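Local coordinates for protein GH3 beta-N-acetylglucosaminidase (Paenibacillaceae, PDB 6K5J) that hydrolyses beta-N-acetylglucosaminide bonds, releasing terminal N-acetylglucosamine, probably from chitin-derived oligosaccharides, as a member of glycoside hydrolase family 3, at residues A[82-85]-A[89-92]; A[91-96]-A[405-410]; A[122-127]-A[354-359]; A[134-139]-A[170-175]. All coordinates share one frame; numbering follows the deposited sequence.

How the contacts relate
Contacts 1 and 2 follow directly on one another, sharing Arg91 and Leu92 in the long loop after strand 79-81; their centres lie about 10 Å apart. Contact 1 holds Asp83 beside the bound NAG and closes before contacts 3 and 4 open; contact 2 joins the outer part of the loop to a loop of the six-stranded sheet region. The span of contact 2 encloses contact 3, which encloses contact 4. Contact 4 follows barrel strand 132-133 and meets contact 1 where Ile82 O approaches Phe134 N. Contact 3, on helix 111-127, touches contact 1 (Leu125 on Ile82 and Gln84), contact 2 (Leu356 with Gly95) and contact 4 (Ala175), connecting the sugar site outward.

Contact 1 (A[82-85]-A[89-92]). With NAG (2-acetamido-2-deoxy-beta-D-glucopyranose), chain B.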
# COMPACT_ATOMS: atom_id res chain seq x y z
N ILE A 82 7.65 1.69 -7.13
CA ILE A 82 6.27 1.24 -7.33
C ILE A 82 5.62 1.17 -5.96
O ILE A 82 6.31 1.07 -4.94
CB ILE A 82 6.28 -0.15 -8.04
CG1 ILE A 82 4.87 -0.56 -8.50
CG2 ILE A 82 6.88 -1.24 -7.13
CD1 ILE A 82 4.87 -1.81 -9.37
N ASP A 83 4.28 1.25 -5.91
CA ASP A 83 3.53 1.00 -4.67
C ASP A 83 2.96 -0.41 -4.69
O ASP A 83 1.77 -0.63 -4.85
CB ASP A 83 2.39 2.01 -4.50
CG ASP A 83 2.87 3.42 -4.40
OD1 ASP A 83 3.76 3.68 -3.57
OD2 ASP A 83 2.34 4.26 -5.16
N GLN A 84 3.85 -1.39 -4.52
CA GLN A 84 3.43 -2.80 -4.50
C GLN A 84 3.45 -3.30 -3.05
O GLN A 84 4.31 -4.08 -2.63
CB GLN A 84 4.32 -3.63 -5.43
CG GLN A 84 3.77 -5.00 -5.78
CD GLN A 84 2.73 -4.98 -6.90
OE1 GLN A 84 2.08 -3.96 -7.16
NE2 GLN A 84 2.55 -6.11 -7.55
N GLU A 85 2.45 -2.83 -2.29
CA GLU A 85 2.38 -3.13 -0.86
C GLU A 85 1.91 -4.56 -0.61
O GLU A 85 2.35 -5.19 0.36
CB GLU A 85 1.45 -2.14 -0.14
CG GLU A 85 1.90 -0.68 -0.27
CD GLU A 85 0.92 0.33 0.33
OE1 GLU A 85 0.10 -0.06 1.19
OE2 GLU A 85 1.00 1.52 -0.06
N VAL A 89 -3.35 -2.94 -1.98
CA VAL A 89 -2.61 -1.89 -2.68
C VAL A 89 -1.56 -2.60 -3.53
O VAL A 89 -0.45 -2.91 -3.06
CB VAL A 89 -1.98 -0.86 -1.73
CG1 VAL A 89 -1.11 0.12 -2.51
CG2 VAL A 89 -3.05 -0.08 -1.00
N THR A 90 -1.90 -2.89 -4.78
CA THR A 90 -0.95 -3.35 -5.77
C THR A 90 -1.20 -2.57 -7.06
O THR A 90 -2.30 -2.06 -7.29
CB THR A 90 -1.07 -4.87 -6.05
OG1 THR A 90 -2.39 -5.16 -6.50
CG2 THR A 90 -0.78 -5.70 -4.78
N ARG A 91 -0.16 -2.47 -7.89
CA ARG A 91 -0.28 -1.82 -9.18
C ARG A 91 -0.25 -2.79 -10.34
O ARG A 91 -0.64 -2.42 -11.46
CB ARG A 91 0.85 -0.80 -9.39
CG ARG A 91 0.98 0.19 -8.28
CD ARG A 91 -0.25 1.05 -8.18
NE ARG A 91 0.03 2.17 -7.29
CZ ARG A 91 -0.88 2.75 -6.52
NH1 ARG A 91 -2.15 2.34 -6.51
NH2 ARG A 91 -0.49 3.74 -5.74
N LEU A 92 0.21 -4.02 -10.11
CA LEU A 92 0.25 -5.07 -11.12
C LEU A 92 -0.20 -6.37 -10.47
O LEU A 92 0.36 -6.78 -9.46
CB LEU A 92 1.67 -5.22 -11.69
CG LEU A 92 1.83 -6.37 -12.69
CD1 LEU A 92 0.97 -6.14 -13.94
CD2 LEU A 92 3.29 -6.56 -13.05
C1 NAG B . 0.83 8.71 -1.73
C2 NAG B . 0.71 7.58 -0.68
C3 NAG B . 2.01 6.76 -0.60
C4 NAG B . 2.50 6.35 -1.98
C5 NAG B . 2.63 7.59 -2.85
C6 NAG B . 3.11 7.31 -4.25
C7 NAG B . -0.58 7.70 1.43
C8 NAG B . -0.72 8.41 2.74
N2 NAG B . 0.40 8.15 0.63
O1 NAG B . -0.44 9.22 -1.96
O3 NAG B . 1.80 5.59 0.20
O4 NAG B . 3.76 5.69 -1.88
O5 NAG B . 1.34 8.19 -2.96
O6 NAG B . 2.12 6.63 -5.01
O7 NAG B . -1.29 6.75 1.11
O HOH W 1 2.78 2.99 -7.71
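Ile82 and Arg91 pack antiparallel along their aliphatic lengths, the CG1 methylene of Ile82 lying 4.0 Å from CG of Arg91. Asp83 lies alongside Arg91: its OD2 takes a hydrogen bond within a salt bridge from Arg91 NH2 at 2.9 Å, met on the anti side and 30° out of the carboxylate plane. A water bridges Asp83 N, Asp83 OD2 and Arg91 NE. OD1 accepts from O4 of NAG at 2.6 Å, while the 2.4 Å approach of O6 to OD2 is too short to be taken literally. This loop follows strand 79-81 of the TIM barrel, at the end where such folds bind their substrates, and Lys182, His183, Arg152 and Asp268 also bond the sugar. Gln84 bends at chi2 (81°), which turns its amide back onto the returning chain. There OE1 accepts from Arg91 N (2.8 Å, N-H...O 164°) and, weakly, from Leu92 N, and NE2 donates to Leu92 O at 3.0 Å; glutamine suits the place, its acceptor and donor matching the backbone N-H and C=O groups. Glu85 N makes a weak bond to Val89 O; its carboxylate lies 3.5 Å (CD) from Val89 CG1 and pairs with Lys182 and Arg152.

Contact 2 (A[91-96]-A[405-410]); sequences RLENGV and EVLPRK
Glu93 and Leu407 reach toward each other from their two loops, and the methyl CD1 of Leu407 comes to 3.1 Å from OE2 of Glu93. The second methyl, CD2, sits 3.8 Å from Glu93 OE1, so the branched leucine end spans both oxygens. A bend at chi2 (78°) turns one face of the Glu93 carboxylate to this fork, and both methyls lie over it. Leucine suits the place because it competes for no polar partner: both oxygens find theirs away from Leu407, OE1 with Thr90 OG1 and in a salt bridge to Arg50. CG of Leu407 stands 4.1 Å above the guanidinium plane of Arg409, over its centre, and Arg409 NH1 lies 4.3 Å from Glu93 CG. Asn505 and Gly87 O hold that guanidinium by hydrogen bonds. Farther out, a water donates to Glu405 OE1 at 2.6 Å and is reached only weakly by Arg91 NH1. Glu93 also opens a type II turn to Val96, whose third position, Gly95, has the positive phi (81°) that glycine accepts readily. The contact thus bridges the loop between barrel strand 79-81 and helix 102-108 and the loop joining strand 390-396, of the six-stranded mixed sheet, to helix 413-419.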
# COMPACT_ATOMS: atom_id res chain seq x y z
N ARG A 91 -0.16 -2.47 -7.89
CA ARG A 91 -0.28 -1.82 -9.18
C ARG A 91 -0.25 -2.79 -10.34
O ARG A 91 -0.64 -2.42 -11.46
CB ARG A 91 0.85 -0.80 -9.39
CG ARG A 91 0.98 0.19 -8.28
CD ARG A 91 -0.25 1.05 -8.18
NE ARG A 91 0.03 2.17 -7.29
CZ ARG A 91 -0.88 2.75 -6.52
NH1 ARG A 91 -2.15 2.34 -6.51
NH2 ARG A 91 -0.49 3.74 -5.74
N LEU A 92 0.21 -4.02 -10.11
CA LEU A 92 0.25 -5.07 -11.12
C LEU A 92 -0.20 -6.37 -10.47
O LEU A 92 0.36 -6.78 -9.46
CB LEU A 92 1.67 -5.22 -11.69
CG LEU A 92 1.83 -6.37 -12.69
CD1 LEU A 92 0.97 -6.14 -13.94
CD2 LEU A 92 3.29 -6.56 -13.05
N GLU A 93 -1.21 -7.00 -11.06
CA GLU A 93 -1.59 -8.36 -10.71
C GLU A 93 -1.51 -9.33 -11.88
O GLU A 93 -1.44 -10.54 -11.64
CB GLU A 93 -3.02 -8.38 -10.14
CG GLU A 93 -3.27 -7.37 -9.02
CD GLU A 93 -3.47 -5.96 -9.54
OE1 GLU A 93 -2.95 -5.01 -8.93
OE2 GLU A 93 -4.14 -5.79 -10.58
N ASN A 94 -1.47 -8.85 -13.12
CA ASN A 94 -1.43 -9.74 -14.27
C ASN A 94 -0.05 -10.37 -14.37
O ASN A 94 0.94 -9.66 -14.53
CB ASN A 94 -1.75 -8.96 -15.55
CG ASN A 94 -1.82 -9.87 -16.76
OD1 ASN A 94 -2.37 -10.97 -16.70
ND2 ASN A 94 -1.25 -9.42 -17.86
N GLY A 95 0.02 -11.70 -14.27
CA GLY A 95 1.28 -12.40 -14.44
C GLY A 95 2.18 -12.41 -13.23
O GLY A 95 3.34 -12.84 -13.35
N VAL A 96 1.71 -11.94 -12.07
CA VAL A 96 2.49 -11.98 -10.84
C VAL A 96 1.60 -12.55 -9.74
O VAL A 96 0.38 -12.63 -9.88
CB VAL A 96 3.04 -10.59 -10.43
CG1 VAL A 96 3.86 -10.00 -11.57
CG2 VAL A 96 1.90 -9.65 -10.05
N GLU A 405 -8.68 1.27 -5.47
CA GLU A 405 -8.63 1.24 -6.93
C GLU A 405 -9.74 0.37 -7.51
O GLU A 405 -10.22 -0.57 -6.87
CB GLU A 405 -7.26 0.73 -7.40
CG GLU A 405 -7.06 0.74 -8.91
CD GLU A 405 -7.15 2.15 -9.50
OE1 GLU A 405 -6.08 2.76 -9.74
OE2 GLU A 405 -8.28 2.63 -9.74
N VAL A 406 -10.16 0.71 -8.73
CA VAL A 406 -10.96 -0.19 -9.55
C VAL A 406 -10.06 -1.36 -9.94
O VAL A 406 -9.16 -1.23 -10.78
CB VAL A 406 -11.52 0.52 -10.79
CG1 VAL A 406 -12.32 -0.47 -11.62
CG2 VAL A 406 -12.38 1.71 -10.37
N LEU A 407 -10.31 -2.51 -9.33
CA LEU A 407 -9.41 -3.65 -9.39
C LEU A 407 -10.27 -4.90 -9.43
O LEU A 407 -10.58 -5.50 -8.39
CB LEU A 407 -8.46 -3.66 -8.19
CG LEU A 407 -7.38 -4.73 -8.09
CD1 LEU A 407 -6.91 -5.09 -9.48
CD2 LEU A 407 -6.23 -4.23 -7.23
N PRO A 408 -10.69 -5.33 -10.62
CA PRO A 408 -11.61 -6.47 -10.71
C PRO A 408 -10.95 -7.75 -10.24
O PRO A 408 -9.75 -7.96 -10.45
CB PRO A 408 -11.97 -6.53 -12.20
CG PRO A 408 -10.77 -5.95 -12.88
CD PRO A 408 -10.23 -4.88 -11.95
N ARG A 409 -11.73 -8.59 -9.58
CA ARG A 409 -11.27 -9.87 -9.06
C ARG A 409 -12.09 -10.98 -9.69
O ARG A 409 -13.32 -11.00 -9.56
CB ARG A 409 -11.40 -9.92 -7.53
CG ARG A 409 -10.70 -8.77 -6.81
CD ARG A 409 -9.18 -8.95 -6.72
NE ARG A 409 -8.63 -8.16 -5.63
CZ ARG A 409 -7.33 -7.90 -5.44
NH1 ARG A 409 -6.41 -8.37 -6.28
NH2 ARG A 409 -6.96 -7.16 -4.41
N LYS A 410 -11.41 -11.92 -10.36
CA LYS A 410 -12.10 -13.08 -10.92
C LYS A 410 -12.34 -14.16 -9.86
O LYS A 410 -13.41 -14.79 -9.85
CB LYS A 410 -11.30 -13.65 -12.08
CG LYS A 410 -11.99 -14.82 -12.79
CD LYS A 410 -10.99 -15.65 -13.58
CE LYS A 410 -10.66 -16.95 -12.87
NZ LYS A 410 -11.60 -18.04 -13.27
O HOH W 2 -3.97 1.33 -9.15

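Contact 3 (A[122-127]-A[354-359]); sequences GSELRA and DTLVTD
Glu124 and Leu356 mark the closest backbone approach, 6.9 Å between their CA atoms, where the C-terminal part of helix 111-127 meets an irregular chain leading into helix 359-372. No hydrogen bond crosses. Within the irregular chain, Thr355 OG1 accepts from Val357 N at 3.1 Å (N-H...O 165°), and Thr358 stands at the N-cap of the following helix, its OG1 bonded to Lys361 N. A backbone hydrogen bond from Leu356 N to Gly95 O fixes the chain at the leucine. Leu356 points at the helix, and its CD1 rests 3.8 Å from Glu124 CB and 4.3 Å from the methyl of Ala127, one turn on. The small alanine lets the leucine lie close, with the aliphatic part of Glu124 as its other wall. With its chain extended beyond CG, Glu124 passes alongside the leucine until OE2 is 3.7 Å from Leu356 O. Two oxygens this near each other are probably reconciled by Lys361, whose NZ makes a salt bridge to that OE2 and a hydrogen bond to Leu356 O; Thr97 OG1 also bonds OE2. Through an ST turn and a threonine N-cap the linker enters helix 359-372, while Leu356 packs on an outer helix of the TIM barrel.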
# COMPACT_ATOMS: atom_id res chain seq x y z
N GLY A 122 9.17 -8.99 -3.79
CA GLY A 122 10.44 -8.41 -4.19
C GLY A 122 11.14 -9.21 -5.28
O GLY A 122 11.78 -8.63 -6.16
N SER A 123 11.04 -10.54 -5.22
CA SER A 123 11.63 -11.38 -6.25
C SER A 123 11.00 -11.10 -7.59
O SER A 123 11.70 -11.01 -8.62
CB SER A 123 11.44 -12.86 -5.90
OG SER A 123 12.32 -13.23 -4.86
N GLU A 124 9.68 -10.98 -7.62
CA GLU A 124 8.99 -10.73 -8.87
C GLU A 124 9.25 -9.31 -9.36
O GLU A 124 9.46 -9.09 -10.56
CB GLU A 124 7.50 -11.03 -8.68
CG GLU A 124 7.29 -12.51 -8.25
CD GLU A 124 5.83 -12.95 -8.21
OE1 GLU A 124 4.94 -12.08 -8.20
OE2 GLU A 124 5.58 -14.18 -8.15
N LEU A 125 9.28 -8.33 -8.46
CA LEU A 125 9.59 -6.96 -8.89
C LEU A 125 10.98 -6.90 -9.51
O LEU A 125 11.16 -6.29 -10.58
CB LEU A 125 9.49 -5.99 -7.71
CG LEU A 125 8.11 -5.66 -7.14
CD1 LEU A 125 8.23 -4.66 -5.98
CD2 LEU A 125 7.15 -5.15 -8.21
N ARG A 126 11.97 -7.50 -8.85
CA ARG A 126 13.34 -7.43 -9.35
C ARG A 126 13.46 -8.08 -10.72
O ARG A 126 14.19 -7.59 -11.60
CB ARG A 126 14.30 -8.07 -8.35
CG ARG A 126 15.78 -7.74 -8.60
CD ARG A 126 16.05 -6.24 -8.55
NE ARG A 126 17.22 -5.86 -9.35
CZ ARG A 126 18.32 -5.28 -8.87
NH1 ARG A 126 18.41 -4.98 -7.58
NH2 ARG A 126 19.33 -5.00 -9.68
N ALA A 127 12.73 -9.18 -10.94
CA ALA A 127 12.69 -9.81 -12.25
C ALA A 127 12.12 -8.88 -13.32
O ALA A 127 12.41 -9.07 -14.50
CB ALA A 127 11.86 -11.10 -12.19
N ASP A 354 4.04 -14.55 -20.92
CA ASP A 354 4.68 -15.24 -19.81
C ASP A 354 4.12 -14.76 -18.47
O ASP A 354 3.69 -13.61 -18.32
CB ASP A 354 6.19 -15.00 -19.83
CG ASP A 354 6.92 -15.89 -20.83
OD1 ASP A 354 6.26 -16.76 -21.45
OD2 ASP A 354 8.13 -15.70 -21.00
N THR A 355 4.16 -15.66 -17.48
CA THR A 355 3.74 -15.34 -16.12
C THR A 355 4.84 -15.71 -15.14
O THR A 355 5.63 -16.63 -15.38
CB THR A 355 2.45 -16.07 -15.74
OG1 THR A 355 2.06 -15.67 -14.42
CG2 THR A 355 2.67 -17.58 -15.76
N LEU A 356 4.89 -14.98 -14.02
CA LEU A 356 5.79 -15.33 -12.93
C LEU A 356 5.11 -16.21 -11.88
O LEU A 356 5.78 -16.65 -10.95
CB LEU A 356 6.34 -14.07 -12.25
CG LEU A 356 7.13 -13.11 -13.15
CD1 LEU A 356 7.66 -11.93 -12.32
CD2 LEU A 356 8.27 -13.85 -13.85
N VAL A 357 3.80 -16.43 -12.01
CA VAL A 357 3.07 -17.25 -11.05
C VAL A 357 3.58 -18.69 -11.12
O VAL A 357 3.81 -19.23 -12.21
CB VAL A 357 1.57 -17.18 -11.35
CG1 VAL A 357 0.77 -18.15 -10.47
CG2 VAL A 357 1.05 -15.75 -11.18
N THR A 358 3.78 -19.30 -9.96
CA THR A 358 4.10 -20.72 -9.85
C THR A 358 3.14 -21.40 -8.88
O THR A 358 2.55 -20.75 -8.01
CB THR A 358 5.55 -20.98 -9.38
OG1 THR A 358 5.72 -20.55 -8.02
CG2 THR A 358 6.59 -20.28 -10.29
N ASP A 359 2.99 -22.72 -9.02
CA ASP A 359 2.17 -23.46 -8.07
C ASP A 359 2.70 -23.30 -6.66
O ASP A 359 1.93 -23.14 -5.71
CB ASP A 359 2.10 -24.94 -8.46
CG ASP A 359 1.40 -25.17 -9.78
OD1 ASP A 359 0.65 -24.27 -10.23
OD2 ASP A 359 1.58 -26.25 -10.36

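Contact 4 (A[134-139]-A[170-175]); sequences FAPSLD and RGFQDA
Ala135 and Pro136 meet Phe172 inside a beta-alpha-beta crossover of the TIM barrel: strand 132-133 leads into the loop of residues 134-139, helix 158-174 returns along the outside, and strand 178-184 runs parallel beside the first. The contact is van der Waals packing, mostly apolar and partly against the Ala135-Pro136 peptide, with no hydrogen bond across. Phe172 carries CG anti to its carbonyl carbon (chi1 -71°), and from there the ring reaches the loop. CE2 is the central point of contact, with CZ and CD2 on its flanks. It lies 3.8 Å from Ala135 CB and 4.0 Å from Pro136 CD, while CD2 is 3.9 Å from Ala135 O. The Ala135-Pro136 peptide bond is cis. The small methyl of Ala135 and the flat proline ring leave room for the phenyl ring to come within van der Waals distance of the loop backbone. Beyond the proline the loop tightens into an ST turn: Ser137 OG accepts from Asp139 N at 3.1 Å and donates to Asp139 OD2 at 2.8 Å. Asp139 OD2 is also bonded to His183 ND1, which probably helps to orient His183, whose NE2 bonds the NAG. Around the contact, helix 111-127 supplies Ala118 and Ile121 against Phe172, strand 178-184 lays Val181 against Pro136, and helix 213-222 packs on Leu138.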
# COMPACT_ATOMS: atom_id res chain seq x y z
N PHE A 134 7.81 1.16 -2.54
CA PHE A 134 7.34 2.04 -1.48
C PHE A 134 6.49 1.21 -0.51
O PHE A 134 5.26 1.30 -0.45
CB PHE A 134 6.60 3.23 -2.06
CG PHE A 134 7.52 4.21 -2.74
CD1 PHE A 134 8.83 4.36 -2.30
CD2 PHE A 134 7.09 4.97 -3.81
CE1 PHE A 134 9.70 5.26 -2.90
CE2 PHE A 134 7.96 5.88 -4.42
CZ PHE A 134 9.26 6.01 -3.96
N ALA A 135 7.21 0.40 0.26
CA ALA A 135 6.64 -0.57 1.19
C ALA A 135 7.77 -1.07 2.07
O ALA A 135 8.94 -1.03 1.66
CB ALA A 135 5.97 -1.73 0.44
N PRO A 136 7.46 -1.56 3.29
CA PRO A 136 6.12 -1.70 3.86
C PRO A 136 5.65 -0.45 4.60
O PRO A 136 6.47 0.32 5.12
CB PRO A 136 6.29 -2.85 4.86
CG PRO A 136 7.69 -2.64 5.39
CD PRO A 136 8.50 -2.09 4.20
N SER A 137 4.33 -0.26 4.66
CA SER A 137 3.79 0.64 5.67
C SER A 137 4.11 0.11 7.06
O SER A 137 3.83 -1.05 7.37
CB SER A 137 2.27 0.76 5.52
OG SER A 137 1.70 1.38 6.67
N LEU A 138 4.71 0.97 7.89
CA LEU A 138 4.85 0.73 9.32
C LEU A 138 3.86 1.55 10.13
O LEU A 138 4.05 1.75 11.33
CB LEU A 138 6.28 1.02 9.78
CG LEU A 138 7.37 0.14 9.16
CD1 LEU A 138 8.72 0.41 9.83
CD2 LEU A 138 6.99 -1.35 9.28
N ASP A 139 2.81 2.05 9.48
CA ASP A 139 1.77 2.77 10.20
C ASP A 139 1.02 1.80 11.11
O ASP A 139 0.82 0.63 10.77
CB ASP A 139 0.83 3.46 9.23
CG ASP A 139 1.56 4.34 8.22
OD1 ASP A 139 2.28 5.28 8.65
OD2 ASP A 139 1.42 4.11 7.00
N ARG A 170 13.25 -7.05 5.34
CA ARG A 170 14.29 -8.03 5.01
C ARG A 170 13.92 -8.85 3.77
O ARG A 170 14.78 -9.14 2.93
CB ARG A 170 14.54 -8.94 6.21
CG ARG A 170 15.78 -9.82 6.07
CD ARG A 170 16.14 -10.48 7.40
NE ARG A 170 15.16 -11.50 7.78
CZ ARG A 170 15.20 -12.76 7.36
NH1 ARG A 170 16.18 -13.16 6.55
NH2 ARG A 170 14.27 -13.62 7.75
N GLY A 171 12.65 -9.25 3.65
CA GLY A 171 12.25 -10.00 2.46
C GLY A 171 12.39 -9.20 1.17
O GLY A 171 12.84 -9.73 0.15
N PHE A 172 12.01 -7.91 1.20
CA PHE A 172 12.22 -7.06 0.04
C PHE A 172 13.71 -6.93 -0.28
O PHE A 172 14.14 -7.12 -1.42
CB PHE A 172 11.63 -5.66 0.27
CG PHE A 172 10.12 -5.61 0.27
CD1 PHE A 172 9.37 -6.26 -0.70
CD2 PHE A 172 9.46 -4.86 1.24
CE1 PHE A 172 7.99 -6.19 -0.68
CE2 PHE A 172 8.06 -4.80 1.28
CZ PHE A 172 7.33 -5.47 0.32
N GLN A 173 14.52 -6.59 0.73
CA GLN A 173 15.92 -6.28 0.45
C GLN A 173 16.74 -7.53 0.14
O GLN A 173 17.67 -7.46 -0.66
CB GLN A 173 16.51 -5.45 1.60
CG GLN A 173 15.90 -4.04 1.58
CD GLN A 173 16.28 -3.13 2.73
OE1 GLN A 173 15.86 -1.98 2.76
NE2 GLN A 173 17.07 -3.63 3.68
N ASP A 174 16.38 -8.68 0.73
CA ASP A 174 17.01 -9.94 0.36
C ASP A 174 16.81 -10.25 -1.12
O ASP A 174 17.68 -10.87 -1.75
CB ASP A 174 16.45 -11.10 1.20
CG ASP A 174 17.10 -11.21 2.56
OD1 ASP A 174 18.04 -10.44 2.84
OD2 ASP A 174 16.66 -12.06 3.37
N ALA A 175 15.69 -9.82 -1.69
CA ALA A 175 15.39 -10.04 -3.10
C ALA A 175 15.98 -8.96 -4.00
O ALA A 175 15.75 -9.00 -5.21
CB ALA A 175 13.88 -10.12 -3.32